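Local coordinates for protein telomerase reverse transcriptase (Takifugu rubripes, PDB 4LMO) that serves as the RNA-binding domain of the telomerase catalytic subunit, the reverse transcriptase that extends chromosome ends by copying a template within its RNA component, at residues F154-S158 / G159-R163. Sequence-based numbering, arbitrary orientation.
Sequences FFLRS and GKFER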
ATOM      1  N   PHE A 154      -1.415  -8.415 -12.617  1.00 35.66           N
ATOM      2  CA  PHE A 154      -2.183  -7.895 -13.743  1.00 36.67           C
ATOM      3  C   PHE A 154      -2.407  -6.390 -13.609  1.00 36.15           C
ATOM      4  O   PHE A 154      -2.237  -5.645 -14.574  1.00 36.98           O
ATOM      5  CB  PHE A 154      -3.525  -8.632 -13.874  1.00 37.74           C
ATOM      6  CG  PHE A 154      -4.434  -8.050 -14.920  1.00 38.44           C
ATOM      7  CD1 PHE A 154      -4.273  -8.381 -16.263  1.00 39.53           C
ATOM      8  CD2 PHE A 154      -5.443  -7.159 -14.566  1.00 38.58           C
ATOM      9  CE1 PHE A 154      -5.102  -7.838 -17.231  1.00 39.95           C
ATOM     10  CE2 PHE A 154      -6.275  -6.612 -15.531  1.00 39.26           C
ATOM     11  CZ  PHE A 154      -6.103  -6.952 -16.864  1.00 39.68           C
ATOM     12  N   PHE A 155      -2.785  -5.961 -12.407  1.00 35.52           N
ATOM     13  CA  PHE A 155      -3.063  -4.557 -12.115  1.00 35.39           C
ATOM     14  C   PHE A 155      -1.850  -3.663 -12.384  1.00 35.81           C
ATOM     15  O   PHE A 155      -1.976  -2.616 -13.022  1.00 34.94           O
ATOM     16  CB  PHE A 155      -3.543  -4.411 -10.667  1.00 34.22           C
ATOM     17  CG  PHE A 155      -3.852  -2.998 -10.262  1.00 34.27           C
ATOM     18  CD1 PHE A 155      -5.032  -2.381 -10.667  1.00 34.70           C
ATOM     19  CD2 PHE A 155      -2.971  -2.288  -9.456  1.00 34.03           C
ATOM     20  CE1 PHE A 155      -5.320  -1.080 -10.284  1.00 34.32           C
ATOM     21  CE2 PHE A 155      -3.254  -0.988  -9.070  1.00 34.23           C
ATOM     22  CZ  PHE A 155      -4.430  -0.385  -9.482  1.00 34.15           C
ATOM     23  N   LEU A 156      -0.682  -4.091 -11.907  1.00 36.62           N
ATOM     24  CA  LEU A 156       0.560  -3.340 -12.096  1.00 37.80           C
ATOM     25  C   LEU A 156       1.057  -3.381 -13.540  1.00 39.87           C
ATOM     26  O   LEU A 156       1.646  -2.415 -14.027  1.00 41.33           O
ATOM     27  CB  LEU A 156       1.648  -3.830 -11.132  1.00 36.59           C
ATOM     28  CG  LEU A 156       1.413  -3.547  -9.644  1.00 35.69           C
ATOM     29  CD1 LEU A 156       2.466  -4.235  -8.792  1.00 35.01           C
ATOM     30  CD2 LEU A 156       1.373  -2.051  -9.347  1.00 35.46           C
ATOM     31  N   ARG A 157       0.809  -4.502 -14.217  1.00 41.98           N
ATOM     32  CA  ARG A 157       1.165  -4.662 -15.625  1.00 44.52           C
ATOM     33  C   ARG A 157       0.305  -3.778 -16.527  1.00 46.33           C
ATOM     34  O   ARG A 157       0.810  -3.175 -17.478  1.00 46.76           O
ATOM     35  CB  ARG A 157       1.057  -6.138 -16.030  1.00 45.20           C
ATOM     36  CG  ARG A 157       0.753  -6.405 -17.498  1.00 46.64           C
ATOM     37  CD  ARG A 157       0.724  -7.896 -17.775  1.00 47.90           C
ATOM     38  NE  ARG A 157       2.076  -8.435 -17.910  1.00 48.85           N
ATOM     39  CZ  ARG A 157       2.447  -9.658 -17.540  1.00 48.73           C
ATOM     40  NH1 ARG A 157       1.578 -10.496 -16.990  1.00 48.12           N
ATOM     41  NH2 ARG A 157       3.703 -10.038 -17.714  1.00 49.39           N
ATOM     42  N   SER A 158      -0.988  -3.699 -16.214  1.00 48.36           N
ATOM     43  CA  SER A 158      -1.951  -2.946 -17.022  1.00 50.48           C
ATOM     44  C   SER A 158      -1.687  -1.437 -17.025  1.00 51.92           C
ATOM     45  O   SER A 158      -1.946  -0.762 -18.023  1.00 52.87           O
ATOM     46  CB  SER A 158      -3.389  -3.238 -16.576  1.00 50.56           C
ATOM     47  OG  SER A 158      -3.684  -2.644 -15.322  1.00 50.96           O
ATOM     48  N   GLY A 159      -1.175  -0.918 -15.909  1.00 53.12           N
ATOM     49  CA  GLY A 159      -0.884   0.509 -15.777  1.00 54.88           C
ATOM     50  C   GLY A 159      -2.138   1.361 -15.816  1.00 56.79           C
ATOM     51  O   GLY A 159      -2.100   2.517 -16.236  1.00 57.39           O
ATOM     52  N   LYS A 160      -3.254   0.773 -15.394  1.00 58.84           N
ATOM     53  CA  LYS A 160      -4.531   1.470 -15.315  1.00 60.52           C
ATOM     54  C   LYS A 160      -4.966   1.498 -13.855  1.00 60.31           C
ATOM     55  O   LYS A 160      -5.900   0.803 -13.448  1.00 60.51           O
ATOM     56  CB  LYS A 160      -5.575   0.789 -16.205  1.00 62.76           C
ATOM     57  CG  LYS A 160      -5.285   0.909 -17.695  1.00 64.56           C
ATOM     58  CD  LYS A 160      -6.195   0.014 -18.521  1.00 66.37           C
ATOM     59  CE  LYS A 160      -5.874   0.131 -20.004  1.00 67.66           C
ATOM     60  NZ  LYS A 160      -6.734  -0.757 -20.832  1.00 68.77           N
ATOM     61  N   PHE A 161      -4.261   2.318 -13.078  1.00 60.01           N
ATOM     62  CA  PHE A 161      -4.411   2.388 -11.625  1.00 59.78           C
ATOM     63  C   PHE A 161      -5.762   2.942 -11.159  1.00 60.11           C
ATOM     64  O   PHE A 161      -6.085   2.888  -9.970  1.00 60.83           O
ATOM     65  CB  PHE A 161      -3.265   3.211 -11.020  1.00 59.35           C
ATOM     66  CG  PHE A 161      -1.911   2.560 -11.139  1.00 59.25           C
ATOM     67  CD1 PHE A 161      -1.382   1.827 -10.080  1.00 58.86           C
ATOM     68  CD2 PHE A 161      -1.155   2.694 -12.300  1.00 58.10           C
ATOM     69  CE1 PHE A 161      -0.132   1.233 -10.181  1.00 58.18           C
ATOM     70  CE2 PHE A 161       0.096   2.103 -12.406  1.00 58.18           C
ATOM     71  CZ  PHE A 161       0.607   1.371 -11.346  1.00 58.11           C
ATOM     72  N   GLU A 162      -6.543   3.470 -12.099  1.00 60.06           N
ATOM     73  CA  GLU A 162      -7.858   4.036 -11.801  1.00 59.86           C
ATOM     74  C   GLU A 162      -9.004   3.168 -12.346  1.00 60.17           C
ATOM     75  O   GLU A 162     -10.180   3.496 -12.164  1.00 60.46           O
ATOM     76  CB  GLU A 162      -7.948   5.484 -12.318  1.00 60.52           C
ATOM     77  CG  GLU A 162      -8.252   5.652 -13.808  1.00 61.44           C
ATOM     78  CD  GLU A 162      -7.096   5.294 -14.734  1.00 60.71           C
ATOM     79  OE1 GLU A 162      -6.026   4.863 -14.255  1.00 60.39           O
ATOM     80  OE2 GLU A 162      -7.262   5.445 -15.963  1.00 60.56           O
ATOM     81  N   ARG A 163      -8.650   2.064 -13.000  1.00 59.89           N
ATOM     82  CA  ARG A 163      -9.636   1.131 -13.551  1.00 59.35           C
ATOM     83  C   ARG A 163      -9.703  -0.161 -12.737  1.00 55.93           C
ATOM     84  O   ARG A 163      -9.946  -1.249 -13.269  1.00 56.09           O
ATOM     85  CB  ARG A 163      -9.369   0.872 -15.038  1.00 63.11           C
ATOM     86  CG  ARG A 163      -9.596   2.105 -15.900  1.00 66.16           C
ATOM     87  CD  ARG A 163      -9.245   1.870 -17.358  1.00 70.17           C
ATOM     88  NE  ARG A 163      -9.209   3.128 -18.104  1.00 72.58           N
ATOM     89  CZ  ARG A 163      -8.962   3.233 -19.408  1.00 75.08           C
ATOM     90  NH1 ARG A 163      -8.726   2.150 -20.140  1.00 76.52           N
ATOM     91  NH2 ARG A 163      -8.951   4.427 -19.984  1.00 76.73           N
TER
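The helix carrying F155 ends at S158, and G159, with positive phi, takes the chain out of the helix and brings F161 back beside F155; a type I turn from K160 to R163 follows, closed by R163 N to K160 O at 3.1 Å. The carbonyl oxygen of F155 takes two donors at this C-terminal end: a weak bond from G159 N at 3.4 Å and a shorter one from S158 OG at 2.9 Å. That hydroxyl approaches from above the carbonyl plane, 36° out of it. With chi1 at 72°, which turns it back over its own main chain, S158 OG also accepts a weak bond from K160 N, a weak link from the helix end to K160. On the apolar side the rings of F155 and F161 meet with planes at 80°. F155 CE2 touches F161 CD1 at 3.5 Å. F155 CZ lies 3.5 Å from F161 CA, while L156 CD2 lies 3.7 Å from F161 CE1. Within the telomerase RNA-binding domain, the contact folds the loop leading to helix 166-169 against the end of helix 142-158, and the buried F155 side chain also touches L209 and V214 of the long helix 191-220.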